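Putative cell invasion protein with MAC/Perforin domain (Bacteroides thetaiotaomicron VPI-5482, PDB 3KK7) is of unproven function but belongs to the membrane-attack complex/perforin family and probably acts in cell invasion or membrane insertion. Local coordinates at residues K182-Y187 with F349-N354; I489-N494 with V527-L532; L162-V167 with A249-K254. All blocks are in the same frame, centred on the assembly; numbering follows the deposited sequence.

Contact 1. Residues K182-Y187 with F349-N354; sequences KIAADY and FILEEN. With EDO (1,2-ethanediol), chain E.
Ala184 sets its methyl group against the backbone of 349-354, with CB 3.3 Å from the carbonyl oxygen of Phe349. Its alpha carbon joins in: Ala184 CA makes a CA-H...O contact with Phe349 O at 3.4 Å. A small residue lets the helix and the loop come this close, and CA of Ala184 stands 4.8 Å from CA of Phe349. Leu351 straddles the same turn of helix with its two branches, CD2 packing on Ala184 CB at 3.8 Å while CD1 reaches Ala185 CA at 3.9 Å. The segments thus join helix 177-186 of the MACPF region to the loop leading into helix 353-363, where Glu352 is the N-cap residue. On the other flank, Ile183 and Phe349 lie side by side and point the same way; CG2 of Ile183, placed anti to its backbone N, meets the ring edge of Phe349 at CD2, 4.2 Å away. Val80 touches both of these side chains, and Met529 of helix 529-535 packs on Leu351. Farther along 182-187, an ethanediol, probably from the crystallisation liquor, lies at the ring edge of Tyr187; its O1 is doubtfully close to Tyr187 OH, and Tyr89 OH is a hydrogen-bond partner.

Contact 2. Residues I489-N494 with V527-L532; sequences IWYIYN and VTMTTL
Bends at chi2 and chi3 (the latter -71°) fold the selenomethionine Met529 back toward Tyr491, while Leu532, with CG anti to the backbone N (chi1 -157°), extends from the next turn of the helix to the same ring. The two partners divide Tyr491 between them. Leu532 CD2 sits over a face at the base of the ring, 3.4 Å from CD1 of Tyr491, and the Met529 side chain crosses that of Tyr491 at about a right angle near the phenol end, its CE 3.3 Å from Tyr491 OH. The selenium stands 4.4 Å from the centroid of the Tyr491 ring and 36° off its normal, an oblique Met-aromatic contact. Two residues along the strand, Tyr493 receives Val527 CG2 at 3.3 Å from its OH and Leu532 CD1 at 4.1 Å from its CB. Leu532 therefore bridges both tyrosines, one branch to each, and fixes helix 529-535 against strand 489-494 of the small four-stranded D3 sheet. Thr528 caps that helix, its OG1 accepting from Thr531 N at 3.3 Å. The polar end of Tyr493 is hydrogen-bonded to Lys525 O. Between strand and helix the contacts are apolar, with the selenium, standing in for methionine sulfur, probably adding a polarisable one.

Contact 3. Residues L162-V167 with A249-K254; sequences LSIEVV and ASYEWK
Leu162 brings both branches to the CD1-CE1 side of the Tyr251 ring: CD2 lies 3.4 Å from Tyr251 CD1, and CD1 lies 3.8 Å from Tyr251 CE1. This is the first of a set of apolar contacts on two aromatic residues. Ile164 runs alongside the tyrosine but points the other way and touches the other CD carbon, its CD1 4.0 Å from Tyr251 CD2. The ring owes its place to a chi1 of 78°, which puts CG between the backbone N and the carbonyl carbon. Removing this ring by placing an alanine here would probably open a gap beside Leu162 and leave the CD1 end of Ile164 without its aromatic neighbour. Apolar packing continues at Trp253, where Ile164 turns its other branch to the six-membered ring, CG2 lying 3.4 Å from Trp253 CZ3, and Val166 CG2 is 4.0 Å from Trp253 CH2.

The contact packs two sheets of the MACPF region against each other. Strand 157-173 belongs to the large, curled antiparallel sheet, and strand 251-254 is an outer strand of a three-stranded one; the short segments run nearly parallel, at 20°, with axes 10.5 Å apart, so they face each other through side chains. Leu272, on the neighbouring strand 271-274, touches both Ile164 and Trp253, while Thr101 and Thr103 of strand 93-108 also meet the indole.

A polar atom enters at one point: the backbone oxygen of Glu165 approaches the indole at its edge, near the ring plane, 3.9 Å from Trp253 CH2.

Overall arrangement
From the N terminus, the chain first lays down 162-167, and 249-254 closes contact 3 across 81 intervening residues. Before that closure it has passed through 182-187, which waits for 349-354 to complete contact 1, so the two loops cross. Contact 2 follows in series, its short loop lying wholly in the D3 range. Contact 3 joins two sheets at one end of the elongated molecule, and its centre is about 41 Å from that of contact 1. Contacts 1 and 2 are neighbours, with centres about 12 Å apart; CE of Met529 packs 3.7 Å from the backbone O of Ala185, which ties the MACPF region to the C-terminal domain.

Contact 1. Residues K182-Y187 with F349-N354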
loop_
_atom_site.group_PDB
_atom_site.type_symbol
_atom_site.label_atom_id
_atom_site.label_comp_id
_atom_site.label_asym_id
_atom_site.label_seq_id
_atom_site.Cartn_x
_atom_site.Cartn_y
_atom_site.Cartn_z
ATOM N N LYS A 182 14.593 8.054 -8.143
ATOM C CA LYS A 182 14.569 9.433 -8.610
ATOM C C LYS A 182 13.196 10.023 -8.386
ATOM O O LYS A 182 13.096 11.182 -7.938
ATOM C CB LYS A 182 14.869 9.529 -10.103
ATOM C CG LYS A 182 16.296 9.748 -10.441
ATOM C CD LYS A 182 16.452 10.731 -11.568
ATOM C CE LYS A 182 17.880 11.081 -11.702
ATOM N NZ LYS A 182 18.464 11.773 -10.495
ATOM N N ILE A 183 12.149 9.233 -8.702
ATOM C CA ILE A 183 10.761 9.700 -8.553
ATOM C C ILE A 183 10.465 9.988 -7.083
ATOM O O ILE A 183 9.904 11.037 -6.752
ATOM C CB ILE A 183 9.776 8.710 -9.126
ATOM C CG1 ILE A 183 9.902 8.661 -10.636
ATOM C CG2 ILE A 183 8.329 9.070 -8.777
ATOM C CD1 ILE A 183 8.979 7.614 -11.313
ATOM N N ALA A 184 10.890 9.071 -6.216
ATOM C CA ALA A 184 10.690 9.188 -4.757
ATOM C C ALA A 184 11.305 10.478 -4.206
ATOM O O ALA A 184 10.634 11.253 -3.493
ATOM C CB ALA A 184 11.243 7.959 -4.019
ATOM N N ALA A 185 12.562 10.706 -4.582
ATOM C CA ALA A 185 13.356 11.884 -4.196
ATOM C C ALA A 185 12.770 13.245 -4.582
ATOM O O ALA A 185 12.831 14.197 -3.778
ATOM C CB ALA A 185 14.792 11.754 -4.819
ATOM N N ASP A 186 12.222 13.337 -5.795
ATOM C CA ASP A 186 11.901 14.639 -6.396
ATOM C C ASP A 186 10.567 14.795 -7.147
ATOM O O ASP A 186 10.179 15.898 -7.409
ATOM C CB ASP A 186 13.045 15.018 -7.355
ATOM C CG ASP A 186 14.250 15.633 -6.639
ATOM O OD1 ASP A 186 14.098 16.756 -6.120
ATOM O OD2 ASP A 186 15.348 15.028 -6.607
ATOM N N TYR A 187 9.849 13.719 -7.469
ATOM C CA TYR A 187 8.675 13.828 -8.333
ATOM C C TYR A 187 7.334 13.356 -7.730
ATOM O O TYR A 187 6.362 13.094 -8.460
ATOM C CB TYR A 187 8.982 13.128 -9.661
ATOM C CG TYR A 187 10.112 13.826 -10.377
ATOM C CD1 TYR A 187 9.869 14.957 -11.161
ATOM C CD2 TYR A 187 11.435 13.415 -10.211
ATOM C CE1 TYR A 187 10.885 15.649 -11.775
ATOM C CE2 TYR A 187 12.469 14.111 -10.838
ATOM C CZ TYR A 187 12.173 15.227 -11.625
ATOM O OH TYR A 187 13.173 15.903 -12.285
ATOM N N PHE A 349 7.818 3.925 -3.843
ATOM C CA PHE A 349 7.817 5.346 -4.210
ATOM C C PHE A 349 8.240 6.325 -3.124
ATOM O O PHE A 349 8.066 7.523 -3.285
ATOM C CB PHE A 349 6.437 5.711 -4.772
ATOM C CG PHE A 349 6.182 5.044 -6.070
ATOM C CD1 PHE A 349 5.819 3.723 -6.110
ATOM C CD2 PHE A 349 6.412 5.707 -7.255
ATOM C CE1 PHE A 349 5.654 3.094 -7.297
ATOM C CE2 PHE A 349 6.258 5.064 -8.459
ATOM C CZ PHE A 349 5.879 3.766 -8.486
ATOM N N ILE A 350 8.818 5.812 -2.039
ATOM C CA ILE A 350 9.263 6.637 -0.913
ATOM C C ILE A 350 10.649 6.216 -0.487
ATOM O O ILE A 350 11.047 5.074 -0.702
ATOM C CB ILE A 350 8.262 6.593 0.274
ATOM C CG1 ILE A 350 7.996 5.173 0.744
ATOM C CG2 ILE A 350 6.931 7.205 -0.114
ATOM C CD1 ILE A 350 6.997 5.120 1.853
ATOM N N LEU A 351 11.394 7.157 0.081
ATOM C CA LEU A 351 12.786 6.920 0.456
ATOM C C LEU A 351 12.968 6.422 1.885
ATOM O O LEU A 351 13.981 5.778 2.194
ATOM C CB LEU A 351 13.579 8.218 0.328
ATOM C CG LEU A 351 13.677 8.842 -1.034
ATOM C CD1 LEU A 351 14.379 10.155 -0.881
ATOM C CD2 LEU A 351 14.444 7.900 -1.937
ATOM N N GLU A 352 12.001 6.735 2.742
ATOM C CA GLU A 352 12.110 6.538 4.176
ATOM C C GLU A 352 11.980 5.063 4.560
ATOM O O GLU A 352 10.901 4.465 4.457
ATOM C CB GLU A 352 11.019 7.362 4.906
ATOM C CG GLU A 352 11.092 8.892 4.695
ATOM C CD GLU A 352 10.476 9.415 3.382
ATOM O OE1 GLU A 352 9.908 8.643 2.568
ATOM O OE2 GLU A 352 10.573 10.635 3.156
ATOM N N GLU A 353 13.075 4.501 5.055
ATOM C CA GLU A 353 13.119 3.109 5.553
ATOM C C GLU A 353 11.932 2.716 6.432
ATOM O O GLU A 353 11.319 1.671 6.241
ATOM C CB GLU A 353 14.400 2.916 6.381
ATOM C CG GLU A 353 15.166 1.627 6.088
ATOM C CD GLU A 353 15.516 1.488 4.612
ATOM O OE1 GLU A 353 16.219 2.383 4.051
ATOM O OE2 GLU A 353 15.041 0.481 4.025
ATOM N N ASN A 354 11.633 3.551 7.425
ATOM C CA ASN A 354 10.570 3.255 8.382
ATOM C C ASN A 354 9.180 3.329 7.785
ATOM O O ASN A 354 8.306 2.558 8.190
ATOM C CB ASN A 354 10.642 4.124 9.648
ATOM C CG ASN A 354 10.776 5.611 9.346
ATOM O OD1 ASN A 354 11.424 6.010 8.367
ATOM N ND2 ASN A 354 10.212 6.434 10.215
HETATM C C1 EDO E . 16.153 15.496 -10.531
HETATM O O1 EDO E . 15.456 15.121 -11.724
HETATM C C2 EDO E . 17.258 14.485 -10.250
HETATM O O2 EDO E . 18.412 14.741 -11.066
#

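Contact 2. Residues I489-N494 with V527-L532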
loop_
_atom_site.group_PDB
_atom_site.type_symbol
_atom_site.label_atom_id
_atom_site.label_comp_id
_atom_site.label_asym_id
_atom_site.label_seq_id
_atom_site.Cartn_x
_atom_site.Cartn_y
_atom_site.Cartn_z
ATOM N N ILE A 489 11.094 18.882 1.905
ATOM C CA ILE A 489 11.483 17.990 2.983
ATOM C C ILE A 489 12.853 18.421 3.472
ATOM O O ILE A 489 13.734 18.776 2.673
ATOM C CB ILE A 489 11.508 16.514 2.533
ATOM C CG1 ILE A 489 10.103 16.111 2.050
ATOM C CG2 ILE A 489 11.983 15.616 3.665
ATOM C CD1 ILE A 489 10.008 14.731 1.482
ATOM N N TRP A 490 13.006 18.438 4.791
ATOM C CA TRP A 490 14.293 18.668 5.409
ATOM C C TRP A 490 14.930 17.309 5.569
ATOM O O TRP A 490 14.258 16.355 5.951
ATOM C CB TRP A 490 14.150 19.328 6.777
ATOM C CG TRP A 490 14.002 20.819 6.731
ATOM C CD1 TRP A 490 12.869 21.528 6.974
ATOM C CD2 TRP A 490 15.028 21.783 6.454
ATOM N NE1 TRP A 490 13.115 22.872 6.856
ATOM C CE2 TRP A 490 14.429 23.063 6.536
ATOM C CE3 TRP A 490 16.392 21.696 6.156
ATOM C CZ2 TRP A 490 15.143 24.251 6.313
ATOM C CZ3 TRP A 490 17.110 22.888 5.939
ATOM C CH2 TRP A 490 16.479 24.140 6.017
ATOM N N TYR A 491 16.206 17.219 5.224
ATOM C CA TYR A 491 16.983 16.005 5.429
ATOM C C TYR A 491 18.156 16.397 6.318
ATOM O O TYR A 491 19.009 17.212 5.920
ATOM C CB TYR A 491 17.467 15.420 4.106
ATOM C CG TYR A 491 16.374 14.931 3.216
ATOM C CD1 TYR A 491 15.859 13.656 3.372
ATOM C CD2 TYR A 491 15.845 15.730 2.215
ATOM C CE1 TYR A 491 14.832 13.174 2.553
ATOM C CE2 TYR A 491 14.815 15.252 1.389
ATOM C CZ TYR A 491 14.321 13.971 1.578
ATOM O OH TYR A 491 13.317 13.465 0.799
ATOM N N ILE A 492 18.130 15.864 7.543
ATOM C CA ILE A 492 19.183 16.059 8.532
ATOM C C ILE A 492 20.018 14.786 8.535
ATOM O O ILE A 492 19.505 13.701 8.796
ATOM C CB ILE A 492 18.604 16.362 9.917
ATOM C CG1 ILE A 492 17.600 17.510 9.784
ATOM C CG2 ILE A 492 19.702 16.734 10.885
ATOM C CD1 ILE A 492 17.184 18.159 11.100
ATOM N N TYR A 493 21.297 14.924 8.202
ATOM C CA TYR A 493 22.139 13.772 7.923
ATOM C C TYR A 493 23.447 13.861 8.650
ATOM O O TYR A 493 23.978 14.948 8.853
ATOM C CB TYR A 493 22.396 13.636 6.414
ATOM C CG TYR A 493 23.231 14.737 5.792
ATOM C CD1 TYR A 493 22.650 15.947 5.422
ATOM C CD2 TYR A 493 24.594 14.546 5.532
ATOM C CE1 TYR A 493 23.397 16.946 4.822
ATOM C CE2 TYR A 493 25.363 15.546 4.940
ATOM C CZ TYR A 493 24.761 16.746 4.591
ATOM O OH TYR A 493 25.513 17.746 4.019
ATOM N N ASN A 494 23.934 12.691 9.052
ATOM C CA ASN A 494 25.215 12.538 9.733
ATOM C C ASN A 494 26.224 11.917 8.764
ATOM O O ASN A 494 26.180 10.705 8.520
ATOM C CB ASN A 494 25.043 11.647 10.958
ATOM C CG ASN A 494 26.298 11.560 11.802
ATOM O OD1 ASN A 494 27.404 11.358 11.289
ATOM N ND2 ASN A 494 26.128 11.698 13.106
ATOM N N VAL A 527 23.559 18.190 -0.065
ATOM C CA VAL A 527 24.109 17.016 -0.720
ATOM C C VAL A 527 23.025 16.645 -1.720
ATOM O O VAL A 527 21.870 17.024 -1.534
ATOM C CB VAL A 527 24.422 15.911 0.288
ATOM C CG1 VAL A 527 24.625 14.591 -0.397
ATOM C CG2 VAL A 527 25.674 16.298 1.080
ATOM N N THR A 528 23.397 15.993 -2.815
ATOM C CA THR A 528 22.431 15.671 -3.859
ATOM C C THR A 528 21.535 14.544 -3.355
ATOM O O THR A 528 21.940 13.746 -2.488
ATOM C CB THR A 528 23.105 15.216 -5.156
ATOM O OG1 THR A 528 23.798 13.985 -4.918
ATOM C CG2 THR A 528 24.065 16.287 -5.683
HETATM N N MSE A 529 20.319 14.477 -3.897
HETATM C CA MSE A 529 19.394 13.459 -3.469
HETATM C C MSE A 529 19.963 12.074 -3.719
HETATM O O MSE A 529 19.807 11.176 -2.887
HETATM C CB MSE A 529 18.036 13.609 -4.160
HETATM C CG MSE A 529 17.213 14.792 -3.667
HETATM SE SE MSE A 529 16.936 14.864 -1.732
HETATM C CE MSE A 529 15.699 13.380 -1.513
ATOM N N THR A 530 20.655 11.902 -4.841
ATOM C CA THR A 530 21.100 10.568 -5.228
ATOM C C THR A 530 22.147 10.115 -4.223
ATOM O O THR A 530 22.117 8.971 -3.798
ATOM C CB THR A 530 21.597 10.476 -6.715
ATOM O OG1 THR A 530 22.854 11.129 -6.846
ATOM C CG2 THR A 530 20.631 11.124 -7.708
ATOM N N THR A 531 23.026 11.029 -3.794
ATOM C CA THR A 531 24.012 10.730 -2.742
ATOM C C THR A 531 23.297 10.342 -1.454
ATOM O O THR A 531 23.646 9.356 -0.798
ATOM C CB THR A 531 24.970 11.931 -2.483
ATOM O OG1 THR A 531 25.875 12.052 -3.585
ATOM C CG2 THR A 531 25.772 11.770 -1.166
ATOM N N LEU A 532 22.269 11.090 -1.101
ATOM C CA LEU A 532 21.547 10.797 0.123
ATOM C C LEU A 532 20.990 9.377 0.116
ATOM O O LEU A 532 21.303 8.571 0.988
ATOM C CB LEU A 532 20.423 11.810 0.326
ATOM C CG LEU A 532 19.944 11.971 1.767
ATOM C CD1 LEU A 532 21.141 12.410 2.661
ATOM C CD2 LEU A 532 18.766 12.975 1.815
#

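Contact 3. Residues L162-V167 with A249-K254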
loop_
_atom_site.group_PDB
_atom_site.type_symbol
_atom_site.label_atom_id
_atom_site.label_comp_id
_atom_site.label_asym_id
_atom_site.label_seq_id
_atom_site.Cartn_x
_atom_site.Cartn_y
_atom_site.Cartn_z
ATOM N N LEU A 162 -17.397 -12.288 -15.535
ATOM C CA LEU A 162 -17.116 -12.254 -16.974
ATOM C C LEU A 162 -16.459 -10.928 -17.276
ATOM O O LEU A 162 -16.788 -9.922 -16.639
ATOM C CB LEU A 162 -18.405 -12.430 -17.808
ATOM C CG LEU A 162 -18.403 -12.359 -19.345
ATOM C CD1 LEU A 162 -17.509 -13.426 -19.967
ATOM C CD2 LEU A 162 -19.835 -12.483 -19.943
ATOM N N SER A 163 -15.521 -10.933 -18.224
ATOM C CA SER A 163 -14.925 -9.703 -18.714
ATOM C C SER A 163 -14.915 -9.668 -20.230
ATOM O O SER A 163 -14.498 -10.620 -20.893
ATOM C CB SER A 163 -13.517 -9.511 -18.175
ATOM O OG SER A 163 -13.103 -8.170 -18.375
ATOM N N ILE A 164 -15.400 -8.565 -20.773
ATOM C CA ILE A 164 -15.503 -8.376 -22.208
ATOM C C ILE A 164 -14.804 -7.065 -22.446
ATOM O O ILE A 164 -15.263 -6.033 -21.945
ATOM C CB ILE A 164 -16.985 -8.298 -22.648
ATOM C CG1 ILE A 164 -17.681 -9.614 -22.310
ATOM C CG2 ILE A 164 -17.116 -7.966 -24.139
ATOM C CD1 ILE A 164 -19.095 -9.709 -22.779
ATOM N N GLU A 165 -13.699 -7.108 -23.184
ATOM C CA GLU A 165 -12.815 -5.946 -23.330
ATOM C C GLU A 165 -12.473 -5.644 -24.781
ATOM O O GLU A 165 -12.033 -6.531 -25.540
ATOM C CB GLU A 165 -11.503 -6.183 -22.572
ATOM C CG GLU A 165 -11.729 -6.496 -21.135
ATOM C CD GLU A 165 -10.470 -6.599 -20.296
ATOM O OE1 GLU A 165 -9.369 -6.947 -20.803
ATOM O OE2 GLU A 165 -10.620 -6.347 -19.095
ATOM N N VAL A 166 -12.668 -4.395 -25.173
ATOM C CA VAL A 166 -12.097 -3.942 -26.421
ATOM C C VAL A 166 -10.846 -3.156 -26.029
ATOM O O VAL A 166 -10.915 -2.137 -25.336
ATOM C CB VAL A 166 -13.066 -3.142 -27.224
ATOM C CG1 VAL A 166 -12.405 -2.731 -28.557
ATOM C CG2 VAL A 166 -14.284 -3.979 -27.460
ATOM N N VAL A 167 -9.693 -3.688 -26.408
ATOM C CA VAL A 167 -8.441 -3.141 -25.944
ATOM C C VAL A 167 -7.859 -2.314 -27.062
ATOM O O VAL A 167 -7.767 -2.749 -28.226
ATOM C CB VAL A 167 -7.482 -4.234 -25.443
ATOM C CG1 VAL A 167 -6.149 -3.638 -25.053
ATOM C CG2 VAL A 167 -8.119 -4.965 -24.264
ATOM N N ALA A 249 -22.773 -19.857 -21.743
ATOM C CA ALA A 249 -24.038 -19.880 -22.478
ATOM C C ALA A 249 -24.852 -18.597 -22.299
ATOM O O ALA A 249 -25.949 -18.481 -22.854
ATOM C CB ALA A 249 -24.886 -21.080 -22.060
ATOM N N SER A 250 -24.312 -17.629 -21.558
ATOM C CA SER A 250 -25.101 -16.486 -21.095
ATOM C C SER A 250 -24.741 -15.153 -21.692
ATOM O O SER A 250 -25.185 -14.123 -21.192
ATOM C CB SER A 250 -25.003 -16.379 -19.577
ATOM O OG SER A 250 -25.711 -17.455 -19.003
ATOM N N TYR A 251 -23.941 -15.151 -22.753
ATOM C CA TYR A 251 -23.699 -13.913 -23.459
ATOM C C TYR A 251 -23.443 -14.221 -24.905
ATOM O O TYR A 251 -23.207 -15.353 -25.254
ATOM C CB TYR A 251 -22.555 -13.134 -22.815
ATOM C CG TYR A 251 -21.209 -13.646 -23.167
ATOM C CD1 TYR A 251 -20.634 -14.681 -22.444
ATOM C CD2 TYR A 251 -20.499 -13.102 -24.235
ATOM C CE1 TYR A 251 -19.385 -15.177 -22.764
ATOM C CE2 TYR A 251 -19.237 -13.597 -24.575
ATOM C CZ TYR A 251 -18.688 -14.639 -23.833
ATOM O OH TYR A 251 -17.448 -15.130 -24.149
ATOM N N GLU A 252 -23.520 -13.209 -25.751
ATOM C CA GLU A 252 -23.245 -13.397 -27.148
ATOM C C GLU A 252 -22.433 -12.232 -27.698
ATOM O O GLU A 252 -22.822 -11.078 -27.570
ATOM C CB GLU A 252 -24.546 -13.563 -27.930
ATOM C CG GLU A 252 -24.354 -14.353 -29.203
ATOM C CD GLU A 252 -25.600 -14.408 -30.059
ATOM O OE1 GLU A 252 -26.011 -13.339 -30.562
ATOM O OE2 GLU A 252 -26.154 -15.513 -30.229
ATOM N N TRP A 253 -21.289 -12.547 -28.291
ATOM C CA TRP A 253 -20.511 -11.573 -29.037
ATOM C C TRP A 253 -20.389 -12.099 -30.476
ATOM O O TRP A 253 -19.548 -12.952 -30.754
ATOM C CB TRP A 253 -19.139 -11.358 -28.381
ATOM C CG TRP A 253 -18.450 -10.068 -28.768
ATOM C CD1 TRP A 253 -18.808 -9.207 -29.771
ATOM C CD2 TRP A 253 -17.253 -9.523 -28.192
ATOM N NE1 TRP A 253 -17.928 -8.153 -29.831
ATOM C CE2 TRP A 253 -16.968 -8.319 -28.876
ATOM C CE3 TRP A 253 -16.410 -9.921 -27.151
ATOM C CZ2 TRP A 253 -15.878 -7.520 -28.564
ATOM C CZ3 TRP A 253 -15.322 -9.124 -26.838
ATOM C CH2 TRP A 253 -15.071 -7.930 -27.542
ATOM N N LYS A 254 -21.274 -11.635 -31.366
ATOM C CA LYS A 254 -21.196 -11.971 -32.798
ATOM C C LYS A 254 -20.207 -11.049 -33.482
ATOM O O LYS A 254 -20.284 -9.839 -33.290
ATOM C CB LYS A 254 -22.524 -11.758 -33.507
ATOM C CG LYS A 254 -23.650 -12.687 -33.128
ATOM C CD LYS A 254 -24.660 -12.804 -34.301
ATOM C CE LYS A 254 -26.090 -12.852 -33.819
ATOM N NZ LYS A 254 -26.512 -11.495 -33.369
#